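Local coordinates for regulatory protein MarR (Planctomyces limnophilus, PDB 3U2R) that probably acts as a DNA-binding transcription regulator of the MarR family, built around a helix-turn-helix, at residues Leu119-Pro122 with Val123-His127. Residues are numbered along the deposited sequence; the frame is centred on the assembly and turned at random.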
loop_
_atom_site.group_PDB
_atom_site.type_symbol
_atom_site.label_atom_id
_atom_site.label_comp_id
_atom_site.label_asym_id
_atom_site.label_seq_id
_atom_site.Cartn_x
_atom_site.Cartn_y
_atom_site.Cartn_z
ATOM N N LEU A 119 6.070 -24.554 12.386
ATOM C CA LEU A 119 6.229 -23.659 11.253
ATOM C C LEU A 119 5.002 -22.804 10.973
ATOM O O LEU A 119 5.115 -21.939 10.131
ATOM C CB LEU A 119 6.561 -24.458 9.987
ATOM C CG LEU A 119 7.997 -24.925 9.909
ATOM C CD1 LEU A 119 8.156 -26.011 8.874
ATOM C CD2 LEU A 119 8.916 -23.789 9.566
ATOM N N GLU A 120 3.847 -23.077 11.568
ATOM C CA GLU A 120 2.627 -22.322 11.271
ATOM C C GLU A 120 2.793 -20.835 11.480
ATOM O O GLU A 120 2.474 -20.079 10.572
ATOM C CB GLU A 120 1.446 -22.836 12.119
ATOM C CG GLU A 120 0.821 -24.094 11.517
ATOM C CD GLU A 120 -0.208 -24.781 12.396
ATOM O OE1 GLU A 120 -0.782 -24.107 13.283
ATOM O OE2 GLU A 120 -0.437 -25.996 12.202
ATOM N N GLU A 121 3.324 -20.422 12.624
ATOM C CA GLU A 121 3.527 -18.991 12.950
ATOM C C GLU A 121 4.645 -18.329 12.095
ATOM O O GLU A 121 4.383 -17.328 11.444
ATOM C CB GLU A 121 3.821 -18.820 14.431
ATOM C CG GLU A 121 3.349 -17.507 15.015
ATOM C CD GLU A 121 2.161 -17.789 15.922
ATOM O OE1 GLU A 121 1.121 -18.253 15.394
ATOM O OE2 GLU A 121 2.297 -17.634 17.158
ATOM N N PRO A 122 5.857 -18.901 12.019
ATOM C CA PRO A 122 6.888 -18.318 11.132
ATOM C C PRO A 122 6.456 -18.156 9.664
ATOM O O PRO A 122 6.783 -17.159 9.039
ATOM C CB PRO A 122 8.041 -19.342 11.222
ATOM C CG PRO A 122 7.856 -20.088 12.465
ATOM C CD PRO A 122 6.390 -20.050 12.801
ATOM N N VAL A 123 5.697 -19.111 9.130
ATOM C CA VAL A 123 5.232 -19.085 7.732
ATOM C C VAL A 123 4.146 -18.040 7.559
ATOM O O VAL A 123 4.201 -17.281 6.588
ATOM C CB VAL A 123 4.789 -20.500 7.270
ATOM C CG1 VAL A 123 4.079 -20.489 5.911
ATOM C CG2 VAL A 123 6.018 -21.386 7.184
ATOM N N ARG A 124 3.213 -17.911 8.529
ATOM C CA ARG A 124 2.203 -16.889 8.424
ATOM C C ARG A 124 2.896 -15.509 8.448
ATOM O O ARG A 124 2.559 -14.657 7.638
ATOM C CB ARG A 124 1.167 -17.012 9.567
ATOM C CG ARG A 124 0.044 -15.964 9.483
ATOM C CD ARG A 124 -0.885 -16.084 10.655
ATOM N NE ARG A 124 -0.202 -15.576 11.845
ATOM C CZ ARG A 124 0.099 -16.247 12.959
ATOM N NH1 ARG A 124 -0.271 -17.524 13.109
ATOM N NH2 ARG A 124 0.760 -15.648 13.936
ATOM N N GLN A 125 3.920 -15.330 9.324
ATOM C CA GLN A 125 4.650 -14.058 9.358
ATOM C C GLN A 125 5.406 -13.837 8.072
ATOM O O GLN A 125 5.533 -12.715 7.620
ATOM C CB GLN A 125 5.604 -13.953 10.514
ATOM C CG GLN A 125 4.859 -13.853 11.829
ATOM C CD GLN A 125 5.686 -14.038 13.074
ATOM O OE1 GLN A 125 5.126 -14.366 14.120
ATOM N NE2 GLN A 125 7.004 -13.772 13.042
ATOM N N CYS A 126 5.958 -14.886 7.526
ATOM C CA CYS A 126 6.604 -14.825 6.240
ATOM C C CYS A 126 5.597 -14.351 5.137
ATOM O O CYS A 126 5.970 -13.508 4.336
ATOM C CB CYS A 126 7.233 -16.179 5.937
ATOM S SG CYS A 126 7.233 -16.672 4.231
ATOM N N HIS A 127 4.326 -14.798 5.161
ATOM C CA HIS A 127 3.335 -14.369 4.177
ATOM C C HIS A 127 2.936 -12.939 4.414
ATOM O O HIS A 127 2.764 -12.198 3.457
ATOM C CB HIS A 127 2.090 -15.258 4.157
ATOM C CG HIS A 127 2.345 -16.679 3.719
ATOM N ND1 HIS A 127 3.202 -16.989 2.643
ATOM C CD2 HIS A 127 1.721 -17.822 4.098
ATOM C CE1 HIS A 127 3.201 -18.302 2.570
ATOM N NE2 HIS A 127 2.271 -18.836 3.360
#
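Glu121 and Arg124 form a salt bridge one turn apart on the long helix 110-148, with OE1 2.8 Å from NH1. The two side chains run alongside each other and point the same way. OE1 lies in the guanidinium plane at its edge, but NH1 meets this oxygen on its anti side, 30° out of the carboxylate plane. The two planes are 59° apart. Arg124 has CG anti to its backbone N (chi1 -179°), and a bend at chi3 folds the guanidinium back over the CA of Glu121. A leucine at Arg124 would remove this charge and would probably leave the Glu121 carboxylate without its mate and freer to turn.

Gln125 crosses the Glu121 chain, with OE1 3.7 Å from Glu121 CG.

Four backbone bonds of the i to i+4 kind join the turns. Val123 N donates to Leu119 O, Arg124 N to Glu120 O, and Cys126 N to Pro122 O. The bond from Gln125 N to Glu121 O is 2.9 Å and the straightest. Pro122 has no N-H to give the turn before, and the helix is kinked here.

Apolar contact is on another side of the helix. Leu119 CB is 4.2 Å from Val123 CG2, and both residues pack on Tyr49 of helix 46-58. Pro122 and Cys126 touch Ile38 of helix 18-40. Arg124 also packs on Leu148 of the second subunit.

The chemistry implies a two-sided helix: a largely buried apolar side packs it against helices 18-40 and 46-58, while a charged pair spans the turn just after the kink, on the more exposed side.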